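Local atomic coordinates of uncharacterized protein AsqI (Emericella nidulans, PDB entry 5YY3), a protein that catalyses, as a zinc-dependent cyclopenase of the tyrosinase family, the conversion of 4'-methoxycyclopenin into 4'-methoxyviridicatin in aspoquinolone biosynthesis. Residues T490-I495 with M510-V515; F576-D581 with P634-T639. All coordinates share one frame; numbering follows the deposited sequence.

Interaction 1: residues T490-I495 with M510-V515; sequences TLRLFI and MDRATV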
loop_
_atom_site.group_PDB
_atom_site.type_symbol
_atom_site.label_atom_id
_atom_site.label_comp_id
_atom_site.label_asym_id
_atom_site.label_seq_id
_atom_site.Cartn_x
_atom_site.Cartn_y
_atom_site.Cartn_z
ATOM N N THR A 490 -22.939 -41.844 -2.450
ATOM C CA THR A 490 -21.757 -41.057 -2.766
ATOM C C THR A 490 -21.780 -39.752 -1.974
ATOM O O THR A 490 -22.798 -39.048 -1.941
ATOM C CB THR A 490 -21.658 -40.756 -4.279
ATOM O OG1 THR A 490 -21.506 -41.981 -5.003
ATOM C CG2 THR A 490 -20.455 -39.840 -4.588
ATOM N N LEU A 491 -20.662 -39.463 -1.305
ATOM C CA LEU A 491 -20.502 -38.230 -0.532
ATOM C C LEU A 491 -19.766 -37.212 -1.388
ATOM O O LEU A 491 -18.688 -37.503 -1.916
ATOM C CB LEU A 491 -19.732 -38.486 0.765
ATOM C CG LEU A 491 -20.395 -39.367 1.818
ATOM C CD1 LEU A 491 -19.480 -39.502 3.000
ATOM C CD2 LEU A 491 -21.731 -38.781 2.243
ATOM N N ARG A 492 -20.351 -36.025 -1.527
ATOM C CA ARG A 492 -19.757 -34.977 -2.344
ATOM C C ARG A 492 -19.397 -33.763 -1.498
ATOM O O ARG A 492 -20.280 -33.109 -0.928
ATOM C CB ARG A 492 -20.712 -34.574 -3.468
ATOM C CG ARG A 492 -21.197 -35.744 -4.283
ATOM C CD ARG A 492 -22.301 -35.329 -5.216
ATOM N NE ARG A 492 -22.715 -36.452 -6.037
ATOM C CZ ARG A 492 -22.206 -36.732 -7.226
ATOM N NH1 ARG A 492 -21.270 -35.947 -7.742
ATOM N NH2 ARG A 492 -22.640 -37.789 -7.897
ATOM N N LEU A 493 -18.105 -33.465 -1.428
ATOM C CA LEU A 493 -17.606 -32.390 -0.574
ATOM C C LEU A 493 -17.145 -31.152 -1.359
ATOM O O LEU A 493 -16.322 -31.250 -2.282
ATOM C CB LEU A 493 -16.446 -32.896 0.287
ATOM C CG LEU A 493 -15.680 -31.833 1.080
ATOM C CD1 LEU A 493 -16.478 -31.329 2.249
ATOM C CD2 LEU A 493 -14.327 -32.347 1.527
ATOM N N PHE A 494 -17.684 -29.998 -0.963
ATOM C CA PHE A 494 -17.327 -28.700 -1.512
ATOM C C PHE A 494 -16.978 -27.717 -0.388
ATOM O O PHE A 494 -17.489 -27.833 0.740
ATOM C CB PHE A 494 -18.478 -28.122 -2.342
ATOM C CG PHE A 494 -18.757 -28.856 -3.636
ATOM C CD1 PHE A 494 -19.508 -30.027 -3.642
ATOM C CD2 PHE A 494 -18.321 -28.333 -4.855
ATOM C CE1 PHE A 494 -19.788 -30.692 -4.832
ATOM C CE2 PHE A 494 -18.601 -28.983 -6.054
ATOM C CZ PHE A 494 -19.338 -30.170 -6.047
ATOM N N ILE A 495 -16.113 -26.748 -0.690
ATOM C CA ILE A 495 -15.891 -25.616 0.205
ATOM C C ILE A 495 -16.062 -24.300 -0.541
ATOM O O ILE A 495 -16.005 -24.246 -1.769
ATOM C CB ILE A 495 -14.490 -25.637 0.855
ATOM C CG1 ILE A 495 -13.393 -25.406 -0.205
ATOM C CG2 ILE A 495 -14.292 -26.931 1.685
ATOM C CD1 ILE A 495 -11.971 -25.405 0.362
ATOM N N MET A 510 -13.871 -30.545 -3.486
ATOM C CA MET A 510 -12.743 -31.022 -2.696
ATOM C C MET A 510 -12.659 -32.547 -2.665
ATOM O O MET A 510 -11.583 -33.126 -2.442
ATOM C CB MET A 510 -12.841 -30.466 -1.272
ATOM C CG MET A 510 -12.687 -28.934 -1.212
ATOM S SD MET A 510 -11.059 -28.408 -1.820
ATOM C CE MET A 510 -10.043 -28.955 -0.446
ATOM N N ASP A 511 -13.790 -33.206 -2.902
ATOM C CA ASP A 511 -13.810 -34.663 -2.842
ATOM C C ASP A 511 -15.142 -35.243 -3.274
ATOM O O ASP A 511 -16.184 -34.578 -3.214
ATOM C CB ASP A 511 -13.497 -35.158 -1.427
ATOM C CG ASP A 511 -12.812 -36.516 -1.423
ATOM O OD1 ASP A 511 -12.712 -37.143 -2.505
ATOM O OD2 ASP A 511 -12.371 -36.950 -0.338
ATOM N N ARG A 512 -15.075 -36.502 -3.696
ATOM C CA ARG A 512 -16.236 -37.316 -4.055
ATOM C C ARG A 512 -15.926 -38.747 -3.639
ATOM O O ARG A 512 -14.939 -39.318 -4.108
ATOM C CB ARG A 512 -16.521 -37.251 -5.552
ATOM C CG ARG A 512 -17.899 -37.725 -5.917
ATOM C CD ARG A 512 -17.935 -38.326 -7.308
ATOM N NE ARG A 512 -17.424 -37.415 -8.332
ATOM C CZ ARG A 512 -16.519 -37.751 -9.246
ATOM N NH1 ARG A 512 -16.024 -38.984 -9.270
ATOM N NH2 ARG A 512 -16.117 -36.859 -10.140
ATOM N N ALA A 513 -16.731 -39.327 -2.752
ATOM C CA ALA A 513 -16.377 -40.631 -2.205
ATOM C C ALA A 513 -17.576 -41.538 -1.986
ATOM O O ALA A 513 -18.602 -41.137 -1.426
ATOM C CB ALA A 513 -15.616 -40.461 -0.907
ATOM N N THR A 514 -17.419 -42.777 -2.428
ATOM C CA THR A 514 -18.441 -43.793 -2.250
ATOM C C THR A 514 -18.443 -44.296 -0.809
ATOM O O THR A 514 -17.396 -44.511 -0.207
ATOM C CB THR A 514 -18.229 -44.959 -3.230
ATOM O OG1 THR A 514 -18.508 -44.503 -4.560
ATOM C CG2 THR A 514 -19.152 -46.119 -2.904
ATOM N N VAL A 515 -19.626 -44.442 -0.237
ATOM C CA VAL A 515 -19.729 -45.066 1.066
ATOM C C VAL A 515 -20.663 -46.256 0.946
ATOM O O VAL A 515 -21.677 -46.186 0.260
ATOM C CB VAL A 515 -20.236 -44.081 2.127
ATOM C CG1 VAL A 515 -20.476 -44.789 3.442
ATOM C CG2 VAL A 515 -19.218 -42.976 2.311
#
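The carbonyl oxygen of L493 is gripped by two successive backbone N-H groups of the facing strand: M510 N lies 2.8 Å from L493 O, and D511 N binds the same oxygen at 3.3 Å. Both come from one face of the carbonyl plane, and the D511 bond is the more bent, 145° at its hydrogen. L493 and the two residues opposite it thus form a classic beta bulge. L493 N in turn bonds D511 O, and past the bulge L491 exchanges two bonds with A513, the shorter being L491 N to A513 O at 2.7 Å.

Beside the bulge M510 packs on I495 and L493. Bent at both chi2 and chi3, it brings CG to 3.7 Å from I495 CG1 and lays its sulfur near I495 CD1, while L493 CD2 rests on M510 CB. At the other end L491 CD1 meets V515 CG2 at 3.6 Å. L491 and L493 also touch W469 of strand 461-475. The D511 carboxylate leads away from L493; its OD1 takes R512 N from above the carboxylate plane, and OD2 is held by R527 and W469.

On the opposite face R492 and R512 run side by side, their guanidinium planes 51° apart, with R492 NH1 4.2 Å from R512 NE. D598, paired with R492 and weakly with R512, probably offsets the like charges. D582 takes a salt bridge from R492 NH2 and is hydrogen-bonded to T490 OG1. T490 CG2, anti to the backbone N, packs against R512 CG at 3.6 Å and lies above one face of the R492 guanidinium, offset toward its rim. With leucines on one face and arginines on the other, this is a two-stranded antiparallel hairpin with a classic bulge, in the hemocyanin Ig-like domain.

Interaction 2: residues F576-D581 with P634-T639; sequences FCIATD and PFITST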
loop_
_atom_site.group_PDB
_atom_site.type_symbol
_atom_site.label_atom_id
_atom_site.label_comp_id
_atom_site.label_asym_id
_atom_site.label_seq_id
_atom_site.Cartn_x
_atom_site.Cartn_y
_atom_site.Cartn_z
ATOM N N PHE A 576 -19.375 -28.143 2.740
ATOM C CA PHE A 576 -20.682 -28.622 2.336
ATOM C C PHE A 576 -20.542 -30.078 1.919
ATOM O O PHE A 576 -19.603 -30.436 1.203
ATOM C CB PHE A 576 -21.230 -27.758 1.189
ATOM C CG PHE A 576 -22.327 -28.405 0.388
ATOM C CD1 PHE A 576 -22.028 -29.232 -0.688
ATOM C CD2 PHE A 576 -23.658 -28.149 0.678
ATOM C CE1 PHE A 576 -23.023 -29.803 -1.440
ATOM C CE2 PHE A 576 -24.669 -28.725 -0.076
ATOM C CZ PHE A 576 -24.353 -29.552 -1.131
ATOM N N CYS A 577 -21.466 -30.915 2.378
ATOM C CA CYS A 577 -21.446 -32.315 2.016
ATOM C C CYS A 577 -22.862 -32.762 1.689
ATOM O O CYS A 577 -23.798 -32.567 2.473
ATOM C CB CYS A 577 -20.848 -33.179 3.134
ATOM S SG CYS A 577 -20.491 -34.890 2.562
ATOM N N ILE A 578 -23.025 -33.333 0.507
ATOM C CA ILE A 578 -24.312 -33.883 0.117
ATOM C C ILE A 578 -24.151 -35.387 -0.131
ATOM O O ILE A 578 -23.113 -35.842 -0.629
ATOM C CB ILE A 578 -24.892 -33.154 -1.140
ATOM C CG1 ILE A 578 -26.261 -33.726 -1.530
ATOM C CG2 ILE A 578 -23.936 -33.212 -2.322
ATOM C CD1 ILE A 578 -26.952 -32.931 -2.629
ATOM N N ALA A 579 -25.155 -36.168 0.260
ATOM C CA ALA A 579 -25.146 -37.595 -0.046
ATOM C C ALA A 579 -26.112 -37.886 -1.188
ATOM O O ALA A 579 -27.310 -37.601 -1.101
ATOM C CB ALA A 579 -25.502 -38.427 1.198
ATOM N N THR A 580 -25.599 -38.443 -2.275
ATOM C CA THR A 580 -26.477 -38.775 -3.382
ATOM C C THR A 580 -26.582 -40.277 -3.590
ATOM O O THR A 580 -25.652 -41.033 -3.292
ATOM C CB THR A 580 -26.015 -38.100 -4.709
ATOM O OG1 THR A 580 -24.679 -38.506 -5.036
ATOM C CG2 THR A 580 -26.067 -36.591 -4.581
ATOM N N ASP A 581 -27.744 -40.697 -4.071
ATOM C CA ASP A 581 -27.902 -42.012 -4.680
ATOM C C ASP A 581 -27.682 -41.899 -6.176
ATOM O O ASP A 581 -28.472 -41.270 -6.864
ATOM C CB ASP A 581 -29.293 -42.588 -4.419
ATOM C CG ASP A 581 -29.480 -43.955 -5.052
ATOM O OD1 ASP A 581 -28.521 -44.759 -5.044
ATOM O OD2 ASP A 581 -30.586 -44.217 -5.571
ATOM N N PRO A 634 -31.879 -33.616 5.208
ATOM C CA PRO A 634 -31.032 -34.358 6.151
ATOM C C PRO A 634 -29.843 -35.010 5.457
ATOM O O PRO A 634 -28.880 -35.400 6.117
ATOM C CB PRO A 634 -31.987 -35.422 6.731
ATOM C CG PRO A 634 -33.383 -35.031 6.248
ATOM C CD PRO A 634 -33.173 -34.287 4.972
ATOM N N PHE A 635 -29.932 -35.124 4.136
ATOM C CA PHE A 635 -28.875 -35.685 3.285
ATOM C C PHE A 635 -27.820 -34.616 2.871
ATOM O O PHE A 635 -26.931 -34.878 2.048
ATOM C CB PHE A 635 -29.515 -36.320 2.032
ATOM C CG PHE A 635 -30.277 -35.331 1.196
ATOM C CD1 PHE A 635 -31.553 -34.929 1.570
ATOM C CD2 PHE A 635 -29.703 -34.764 0.070
ATOM C CE1 PHE A 635 -32.249 -33.991 0.826
ATOM C CE2 PHE A 635 -30.385 -33.827 -0.673
ATOM C CZ PHE A 635 -31.664 -33.440 -0.299
ATOM N N ILE A 636 -27.953 -33.415 3.431
ATOM C CA ILE A 636 -26.974 -32.335 3.275
ATOM C C ILE A 636 -26.546 -31.894 4.663
ATOM O O ILE A 636 -27.365 -31.852 5.593
ATOM C CB ILE A 636 -27.544 -31.105 2.502
ATOM C CG1 ILE A 636 -27.751 -31.429 1.015
ATOM C CG2 ILE A 636 -26.620 -29.890 2.642
ATOM C CD1 ILE A 636 -28.681 -30.442 0.281
ATOM N N THR A 637 -25.264 -31.593 4.819
ATOM C CA THR A 637 -24.794 -30.979 6.049
ATOM C C THR A 637 -23.673 -29.993 5.725
ATOM O O THR A 637 -23.076 -30.045 4.647
ATOM C CB THR A 637 -24.310 -32.028 7.056
ATOM O OG1 THR A 637 -24.264 -31.445 8.370
ATOM C CG2 THR A 637 -22.934 -32.562 6.671
ATOM N N SER A 638 -23.402 -29.081 6.647
ATOM C CA SER A 638 -22.387 -28.066 6.407
ATOM C C SER A 638 -21.810 -27.604 7.717
ATOM O O SER A 638 -22.434 -27.750 8.773
ATOM C CB SER A 638 -22.959 -26.876 5.624
ATOM O OG SER A 638 -23.885 -26.160 6.407
ATOM N N THR A 639 -20.604 -27.054 7.647
ATOM C CA THR A 639 -19.878 -26.683 8.840
ATOM C C THR A 639 -18.855 -25.614 8.487
ATOM O O THR A 639 -18.347 -25.578 7.367
ATOM C CB THR A 639 -19.194 -27.911 9.479
ATOM O OG1 THR A 639 -18.731 -27.580 10.793
ATOM C CG2 THR A 639 -18.010 -28.347 8.650
#
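With chi1 at -179°, I578 swings CG1 to the side away from its backbone N, whereas chi1 of -71° keeps I636 CG1 beside the nitrogen; these settings lay the two branches side by side, pointing the same way, with I578 CG1 3.7 Å from I636 CG1. The pair belongs to an antiparallel beta arrangement within the mixed sheet of the Ig-like domain, in which strand 571-580 borders strand 636-644. I578 and I636 are a non-hydrogen-bonded pair whose side chains lie on the same face as F576.

The backbone is joined by three bonds. C577 and T637 exchange two, C577 N to T637 O and T637 N to C577 O, both 2.9 Å, and A579 N donates to F635 O at 2.8 Å. That last bond lies just before the start of strand 636-644, where F635 is still in a loop. The F635 ring meets I578 CG1 at its edge, near the ring plane, and R419 also touches it.

On the other face C577 CB and T637 CG2 come loosely together; W469 packs on C577, V471 on T637. The end of the F576 side chain comes toward strand 636-644, and the ring packs edge-to-face with F606. Because I636 CG2 is anti to the backbone N, it projects toward the F576 ring, and its methyl carbon comes within 3.5 Å of F576 CE2.

How the interactions relate
Interactions 1 and 2 are neighbours in one mixed sheet, their centres about 9 Å apart. Strands 508-517, 487-497, 571-580 and 636-644 lie next to one another in that order, each antiparallel to the next, so the inner pair links the two contacts: F494 O accepts a probable hydrogen bond from F576 N at 2.8 Å, and T490 O one from T580 N. L493 CD1 also packs on F576 O. Along the chain they come in series, the hairpin of interaction 1 closing before interaction 2 opens and brings in a strand from 53 residues further on. Both lie away from the zinc-binding histidines H186, H190 and H218; together they join four neighbouring strands of the sheet.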